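Local coordinates for uncharacterized protein (Listeria monocytogenes, PDB 3MAB), which is of unknown function but has a TfoX C-terminal domain of the helix-hairpin-helix clan, members of which often bind nucleic acids, at residues 14-19 and 56-61; 21-26 and 44-49. The protein carries 2 engineered substitutions. All coordinates share one frame; numbering follows the deposited sequence.

Contact 1: 14-19 and 56-61; sequences KVLEQD and YALEGA
The CD2 methyl of L16 is the point where these two helices meet. It comes down on the CB of A57 at 4.0 Å and has the CD2 methyl of L58 beside it at 4.3 Å. The A57 and L58 methyls lie on different sides of that one branch, their directions from L16 CD2 roughly at right angles, so CD2 beds into the corner between two successive residues of helix 52-63. L16 gets there because its CA-CB bond already faces the other helix and CG continues outward, trans to the backbone nitrogen at a chi1 of -178°. The CG-CD2 bond of L16 runs almost straight at A57 CB, while the A57 methyl leans toward it at a slant. L58 arrives differently: its CB leaves the helix across the line of approach, and with CD1 running on anti to CA (chi2 170°), the other branch, CD2, is turned in toward L16. The backbones are well apart, 9.1 Å between the CA atoms of L16 and L58, and branched side chains span the gap.

This is apolar interhelical packing in the interior of a small all-helical domain, where helix 14-22 lies against helix 52-63. The domain is of the TfoX C-terminal type, a member of the helix-hairpin-helix clan. Helix 28-46 adds to the same core, with I43 touching L16 and S36 touching L58. Away from this patch, E17 OE2 accepts a hydrogen bond from the backbone N of S7, and E59 bonds S36 through OE1 and Q63 through OE2.

Contact 2: 21-26 and 44-49; sequences IKAGIK and WENDSS
N46 meets A23 through the nitrogen end of its amide: ND2 lies 4.1 Å from A23 CB and equally far from A23 CA. The nearest acceptor across the gap is K22 O, 4.3 Å from N46 ND2, too long for a hydrogen bond, so this is a light van der Waals touch at the surface. The amide is aimed there by chi1 of -74°, which sets CG beside the backbone nitrogen and trans to the carbonyl carbon. K22 starts out toward N46, but the rest of its chain turns off.

Behind A23 stands a helix end. Helix 14-22 closes in a Schellman motif: G24 N bonds to I21 O at 2.8 Å, I25 N reaches back to the carbonyl of the residue before I21, and G24, at positive phi, is the C-prime residue. That turn presents A23, whose own carbonyl is held by R42 of helix 28-46. Beyond N46 an Asx turn follows: S49 N donates to D47 OD1 at 3.1 Å, coming from above the carboxylate plane. Farther out, I25 is buried against L31, V34, A39 and R42, tying the turn down onto helix 28-46.

Both contacts draw on helix 14-22: contact 1 uses L16, near its start, and contact 2 takes over at its C-terminal end and the turn that follows. Their centres lie about 10 Å apart, the first about 6 Å from the centre of the chain and the second about 10 Å. Along the chain the order is 14-19, 21-26, 44-49, 56-61, so contact 2 nests inside the loop that contact 1 closes. Helix 28-46 contributes its C-terminal part to contact 2, and helix 52-63, the next along, supplies the far side of contact 1. Helix 14-22 packs inward on helix 52-63 in contact 1, while the turn after it touches N46 at the surface, all within the TfoX C-terminal domain.

Contact 1: 14-19 and 56-61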
ATOM      1  N   LYS B  14       8.320   7.586  -6.707  1.00 18.99           N
ATOM      2  CA  LYS B  14       8.324   8.015  -8.098  0.50 18.79           C
ATOM      3  C   LYS B  14       9.386   7.221  -8.870  1.00 17.85           C
ATOM      4  O   LYS B  14       9.162   6.820  -9.999  1.00 18.44           O
ATOM      5  CB  LYS B  14       8.500   9.536  -8.201  0.50 20.69           C
ATOM      6  CG  LYS B  14       7.303  10.323  -7.655  0.50 22.58           C
ATOM      7  CD  LYS B  14       7.172  10.248  -6.130  0.50 25.19           C
ATOM      8  CE  LYS B  14       6.439  11.434  -5.535  0.50 26.98           C
ATOM      9  NZ  LYS B  14       6.623  11.497  -4.049  0.50 27.68           N
ATOM     10  N   VAL B  15      10.513   6.949  -8.267  1.00 17.01           N
ATOM     11  CA  VAL B  15      11.566   6.241  -8.917  1.00 17.90           C
ATOM     12  C   VAL B  15      11.239   4.759  -9.182  1.00 17.11           C
ATOM     13  O   VAL B  15      11.505   4.182 -10.250  1.00 17.60           O
ATOM     14  CB  VAL B  15      12.846   6.474  -8.105  1.00 20.52           C
ATOM     15  CG1 VAL B  15      13.914   5.562  -8.566  1.00 22.29           C
ATOM     16  CG2 VAL B  15      13.260   8.007  -8.173  1.00 21.60           C
ATOM     17  N   LEU B  16      10.631   4.108  -8.219  1.00 15.90           N
ATOM     18  CA  LEU B  16      10.150   2.749  -8.466  1.00 13.97           C
ATOM     19  C   LEU B  16       9.055   2.715  -9.563  1.00 12.13           C
ATOM     20  O   LEU B  16       9.040   1.795 -10.371  1.00 12.49           O
ATOM     21  CB  LEU B  16       9.638   2.121  -7.169  1.00 12.71           C
ATOM     22  CG  LEU B  16       9.138   0.691  -7.201  1.00 11.34           C
ATOM     23  CD1 LEU B  16      10.157  -0.287  -7.871  1.00 15.20           C
ATOM     24  CD2 LEU B  16       8.786   0.196  -5.797  1.00 13.19           C
ATOM     25  N   GLU B  17       8.156   3.715  -9.587  1.00 11.86           N
ATOM     26  CA  GLU B  17       7.176   3.830 -10.666  1.00 11.44           C
ATOM     27  C   GLU B  17       7.958   3.897 -11.996  1.00 11.47           C
ATOM     28  O   GLU B  17       7.590   3.237 -12.933  1.00 10.01           O
ATOM     29  CB  GLU B  17       6.274   5.068 -10.504  1.00 13.88           C
ATOM     30  CG  GLU B  17       5.413   5.397 -11.779  1.00 13.82           C
ATOM     31  CD  GLU B  17       4.456   6.531 -11.568  1.00 23.36           C
ATOM     32  OE1 GLU B  17       4.920   7.656 -11.417  1.00 28.41           O
ATOM     33  OE2 GLU B  17       3.243   6.270 -11.458  1.00 28.78           O
ATOM     34  N   GLN B  18       8.993   4.741 -12.101  1.00 12.24           N
ATOM     35  CA  GLN B  18       9.761   4.888 -13.341  1.00 12.51           C
ATOM     36  C   GLN B  18      10.416   3.562 -13.693  1.00 11.68           C
ATOM     37  O   GLN B  18      10.454   3.175 -14.842  1.00 12.97           O
ATOM     38  CB  GLN B  18      10.812   5.988 -13.215  1.00 13.98           C
ATOM     39  CG  GLN B  18      10.225   7.323 -13.130  1.00 16.01           C
ATOM     40  CD  GLN B  18      11.202   8.406 -12.714  1.00 22.94           C
ATOM     41  OE1 GLN B  18      12.203   8.167 -11.988  1.00 25.41           O
ATOM     42  NE2 GLN B  18      10.905   9.621 -13.141  1.00 27.49           N
ATOM     43  N   ASP B  19      10.947   2.866 -12.698  1.00 12.66           N
ATOM     44  CA  ASP B  19      11.612   1.553 -12.972  1.00 15.10           C
ATOM     45  C   ASP B  19      10.609   0.515 -13.493  1.00 11.40           C
ATOM     46  O   ASP B  19      10.903  -0.219 -14.435  1.00 13.52           O
ATOM     47  CB  ASP B  19      12.320   1.012 -11.715  1.00 16.86           C
ATOM     48  CG  ASP B  19      13.544   1.859 -11.333  1.00 24.51           C
ATOM     49  OD1 ASP B  19      14.094   2.610 -12.184  1.00 25.34           O
ATOM     50  OD2 ASP B  19      13.954   1.739 -10.149  1.00 32.14           O
ATOM     51  N   TYR B  56       9.460  -6.133  -1.231  1.00  9.47           N
ATOM     52  CA  TYR B  56       8.415  -5.879  -0.260  1.00 10.24           C
ATOM     53  C   TYR B  56       7.460  -4.799  -0.723  1.00  9.51           C
ATOM     54  O   TYR B  56       6.226  -4.955  -0.555  1.00 10.22           O
ATOM     55  CB  TYR B  56       9.027  -5.489   1.092  1.00 12.70           C
ATOM     56  CG  TYR B  56       9.577  -6.586   1.997  1.00 15.80           C
ATOM     57  CD1 TYR B  56       9.315  -7.917   1.792  1.00 19.44           C
ATOM     58  CD2 TYR B  56      10.294  -6.234   3.119  1.00 21.37           C
ATOM     59  CE1 TYR B  56       9.849  -8.916   2.642  1.00 21.15           C
ATOM     60  CE2 TYR B  56      10.828  -7.252   3.968  1.00 20.09           C
ATOM     61  CZ  TYR B  56      10.559  -8.543   3.704  1.00 19.12           C
ATOM     62  OH  TYR B  56      11.073  -9.466   4.588  1.00 21.44           O
ATOM     63  N   ALA B  57       7.980  -3.692  -1.262  1.00  9.49           N
ATOM     64  CA  ALA B  57       7.136  -2.601  -1.747  1.00 10.32           C
ATOM     65  C   ALA B  57       6.169  -3.048  -2.806  1.00  9.13           C
ATOM     66  O   ALA B  57       4.987  -2.713  -2.781  1.00 10.20           O
ATOM     67  CB  ALA B  57       8.004  -1.446  -2.289  1.00 11.88           C
ATOM     68  N   LEU B  58       6.653  -3.862  -3.728  1.00  9.23           N
ATOM     69  CA  LEU B  58       5.869  -4.350  -4.824  1.00  8.68           C
ATOM     70  C   LEU B  58       4.767  -5.293  -4.339  1.00  7.91           C
ATOM     71  O   LEU B  58       3.623  -5.207  -4.784  1.00  9.91           O
ATOM     72  CB  LEU B  58       6.729  -5.049  -5.871  1.00  8.68           C
ATOM     73  CG  LEU B  58       7.634  -4.131  -6.630  1.00  8.09           C
ATOM     74  CD1 LEU B  58       8.617  -4.944  -7.451  1.00 10.26           C
ATOM     75  CD2 LEU B  58       6.899  -3.224  -7.585  1.00 10.99           C
ATOM     76  N   GLU B  59       5.083  -6.206  -3.404  1.00  8.48           N
ATOM     77  CA  GLU B  59       4.051  -7.107  -2.885  1.00  9.00           C
ATOM     78  C   GLU B  59       3.025  -6.352  -2.099  1.00 10.11           C
ATOM     79  O   GLU B  59       1.824  -6.612  -2.213  1.00 10.33           O
ATOM     80  CB  GLU B  59       4.656  -8.227  -2.021  1.00  9.78           C
ATOM     81  CG  GLU B  59       3.688  -9.222  -1.455  1.00 10.99           C
ATOM     82  CD  GLU B  59       2.943 -10.034  -2.491  1.00 13.34           C
ATOM     83  OE1 GLU B  59       3.488 -10.220  -3.593  1.00 15.81           O
ATOM     84  OE2 GLU B  59       1.843 -10.563  -2.203  1.00 14.68           O
ATOM     85  N   GLY B  60       3.464  -5.383  -1.291  1.00  9.85           N
ATOM     86  CA  GLY B  60       2.537  -4.552  -0.557  1.00 11.18           C
ATOM     87  C   GLY B  60       1.641  -3.779  -1.542  1.00 11.15           C
ATOM     88  O   GLY B  60       0.433  -3.695  -1.347  1.00 13.82           O
ATOM     89  N   ALA B  61       2.203  -3.269  -2.608  1.00 11.03           N
ATOM     90  CA  ALA B  61       1.380  -2.580  -3.627  1.00 11.45           C
ATOM     91  C   ALA B  61       0.296  -3.492  -4.202  1.00 12.47           C
ATOM     92  O   ALA B  61      -0.880  -3.096  -4.303  1.00 15.97           O
ATOM     93  CB  ALA B  61       2.272  -1.999  -4.733  1.00 11.89           C
TER

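Contact 2: 21-26 and 44-49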
ATOM      1  N   ILE B  21       7.797   1.204 -15.164  1.00  9.68           N
ATOM      2  CA  ILE B  21       7.435   1.585 -16.517  1.00 11.05           C
ATOM      3  C   ILE B  21       8.506   1.210 -17.500  1.00 12.04           C
ATOM      4  O   ILE B  21       8.227   0.675 -18.559  1.00 12.65           O
ATOM      5  CB  ILE B  21       7.130   3.085 -16.544  1.00 10.44           C
ATOM      6  CG1 ILE B  21       5.851   3.393 -15.784  1.00 11.86           C
ATOM      7  CG2 ILE B  21       7.061   3.563 -18.016  1.00 11.71           C
ATOM      8  CD1 ILE B  21       5.646   4.885 -15.485  1.00 13.47           C
ATOM      9  N   LYS B  22       9.731   1.474 -17.135  1.00 12.36           N
ATOM     10  CA  LYS B  22      10.842   1.131 -17.975  1.00 14.52           C
ATOM     11  C   LYS B  22      10.882  -0.362 -18.259  1.00 15.55           C
ATOM     12  O   LYS B  22      11.253  -0.797 -19.381  1.00 18.41           O
ATOM     13  CB  LYS B  22      12.162   1.576 -17.358  1.00 16.01           C
ATOM     14  CG  LYS B  22      12.402   3.062 -17.375  1.00 19.91           C
ATOM     15  CD  LYS B  22      13.807   3.337 -16.869  1.00 25.56           C
ATOM     16  CE  LYS B  22      13.862   4.379 -15.809  1.00 30.28           C
ATOM     17  NZ  LYS B  22      14.026   5.724 -16.421  1.00 33.92           N
ATOM     18  N   ALA B  23      10.466  -1.144 -17.281  1.00 14.27           N
ATOM     19  CA  ALA B  23      10.332  -2.598 -17.452  1.00 15.09           C
ATOM     20  C   ALA B  23       9.036  -3.051 -18.092  1.00 16.13           C
ATOM     21  O   ALA B  23       8.855  -4.260 -18.241  1.00 19.35           O
ATOM     22  CB  ALA B  23      10.521  -3.305 -16.138  1.00 15.50           C
ATOM     23  N   GLY B  24       8.188  -2.137 -18.551  1.00 14.41           N
ATOM     24  CA  GLY B  24       6.974  -2.502 -19.292  1.00 14.66           C
ATOM     25  C   GLY B  24       5.753  -2.743 -18.453  1.00 15.54           C
ATOM     26  O   GLY B  24       4.732  -3.266 -18.956  1.00 19.33           O
ATOM     27  N   ILE B  25       5.820  -2.332 -17.188  1.00 13.45           N
ATOM     28  CA  ILE B  25       4.699  -2.456 -16.241  1.00 13.71           C
ATOM     29  C   ILE B  25       4.226  -1.053 -15.963  1.00 14.07           C
ATOM     30  O   ILE B  25       4.874  -0.319 -15.239  1.00 13.68           O
ATOM     31  CB  ILE B  25       5.138  -3.189 -14.974  1.00 12.40           C
ATOM     32  CG1 ILE B  25       5.586  -4.621 -15.330  1.00 12.49           C
ATOM     33  CG2 ILE B  25       3.995  -3.139 -13.936  1.00 14.53           C
ATOM     34  CD1 ILE B  25       6.374  -5.213 -14.184  1.00 17.60           C
ATOM     35  N   LYS B  26       3.117  -0.646 -16.597  1.00 14.30           N
ATOM     36  CA  LYS B  26       2.776   0.781 -16.662  1.00 15.81           C
ATOM     37  C   LYS B  26       1.590   1.234 -15.836  1.00 15.47           C
ATOM     38  O   LYS B  26       1.405   2.450 -15.652  1.00 15.91           O
ATOM     39  CB  LYS B  26       2.555   1.227 -18.126  1.00 17.71           C
ATOM     40  CG  LYS B  26       3.693   0.764 -19.082  1.00 22.18           C
ATOM     41  CD  LYS B  26       3.678   1.505 -20.395  1.00 27.49           C
ATOM     42  CE  LYS B  26       4.050   0.661 -21.624  1.00 31.92           C
ATOM     43  NZ  LYS B  26       5.024  -0.477 -21.464  1.00 35.36           N
ATOM     44  N   TRP B  44      15.039  -5.916 -11.757  1.00 11.57           N
ATOM     45  CA  TRP B  44      16.367  -6.437 -11.355  1.00 12.25           C
ATOM     46  C   TRP B  44      17.218  -6.806 -12.544  1.00 14.13           C
ATOM     47  O   TRP B  44      18.429  -6.565 -12.541  1.00 16.10           O
ATOM     48  CB  TRP B  44      16.120  -7.599 -10.444  1.00 12.34           C
ATOM     49  CG  TRP B  44      17.328  -8.305  -9.935  1.00 14.19           C
ATOM     50  CD1 TRP B  44      18.059  -7.947  -8.859  1.00 17.26           C
ATOM     51  CD2 TRP B  44      17.824  -9.580 -10.379  1.00 12.72           C
ATOM     52  NE1 TRP B  44      19.001  -8.909  -8.608  1.00 15.43           N
ATOM     53  CE2 TRP B  44      18.882  -9.923  -9.521  1.00 14.28           C
ATOM     54  CE3 TRP B  44      17.448 -10.470 -11.386  1.00 16.84           C
ATOM     55  CZ2 TRP B  44      19.603 -11.071  -9.671  1.00 15.46           C
ATOM     56  CZ3 TRP B  44      18.164 -11.626 -11.549  1.00 19.37           C
ATOM     57  CH2 TRP B  44      19.256 -11.901 -10.728  1.00 17.63           C
ATOM     58  N   GLU B  45      16.596  -7.293 -13.605  1.00 13.75           N
ATOM     59  CA  GLU B  45      17.281  -7.549 -14.847  1.00 17.14           C
ATOM     60  C   GLU B  45      17.905  -6.230 -15.398  1.00 18.69           C
ATOM     61  O   GLU B  45      18.993  -6.248 -15.958  1.00 21.16           O
ATOM     62  CB  GLU B  45      16.284  -8.115 -15.858  1.00 18.96           C
ATOM     63  CG  GLU B  45      16.858  -8.249 -17.264  1.00 23.37           C
ATOM     64  CD  GLU B  45      15.948  -8.975 -18.229  1.00 24.97           C
ATOM     65  OE1 GLU B  45      14.719  -8.838 -18.120  1.00 26.89           O
ATOM     66  OE2 GLU B  45      16.486  -9.658 -19.135  1.00 33.23           O
ATOM     67  N   ASN B  46      17.225  -5.102 -15.218  1.00 18.87           N
ATOM     68  CA  ASN B  46      17.658  -3.779 -15.718  1.00 21.56           C
ATOM     69  C   ASN B  46      18.633  -3.111 -14.762  1.00 21.67           C
ATOM     70  O   ASN B  46      19.416  -2.284 -15.185  1.00 24.24           O
ATOM     71  CB  ASN B  46      16.454  -2.878 -15.949  1.00 22.01           C
ATOM     72  CG  ASN B  46      15.655  -3.266 -17.187  1.00 22.59           C
ATOM     73  OD1 ASN B  46      16.160  -4.000 -18.050  1.00 27.32           O
ATOM     74  ND2 ASN B  46      14.406  -2.751 -17.296  1.00 25.23           N
ATOM     75  N   ASP B  47      18.654  -3.540 -13.500  1.00 19.81           N
ATOM     76  CA  ASP B  47      19.329  -2.865 -12.422  1.00 21.12           C
ATOM     77  C   ASP B  47      19.435  -3.805 -11.238  1.00 21.50           C
ATOM     78  O   ASP B  47      18.516  -3.912 -10.407  1.00 18.27           O
ATOM     79  CB  ASP B  47      18.551  -1.603 -12.051  1.00 22.38           C
ATOM     80  CG  ASP B  47      19.146  -0.846 -10.889  1.00 26.80           C
ATOM     81  OD1 ASP B  47      20.197  -1.265 -10.371  1.00 23.85           O
ATOM     82  OD2 ASP B  47      18.569   0.209 -10.497  1.00 30.32           O
ATOM     83  N   SER B  48      20.503  -4.558 -11.140  1.00 22.94           N
ATOM     84  CA  SER B  48      20.497  -5.605 -10.137  1.00 24.03           C
ATOM     85  C   SER B  48      20.665  -5.054  -8.719  1.00 25.62           C
ATOM     86  O   SER B  48      20.639  -5.850  -7.755  1.00 25.70           O
ATOM     87  CB  SER B  48      21.579  -6.616 -10.380  1.00 25.55           C
ATOM     88  OG  SER B  48      22.776  -6.051  -9.964  1.00 25.96           O
ATOM     89  N   SER B  49      20.836  -3.736  -8.590  1.00 26.46           N
ATOM     90  CA  SER B  49      20.889  -3.078  -7.265  0.50 27.19           C
ATOM     91  C   SER B  49      19.531  -3.011  -6.558  1.00 25.91           C
ATOM     92  O   SER B  49      19.467  -2.788  -5.347  1.00 25.99           O
ATOM     93  CB  SER B  49      21.451  -1.667  -7.383  0.50 28.60           C
ATOM     94  OG  SER B  49      22.750  -1.661  -7.950  0.50 32.11           O
TER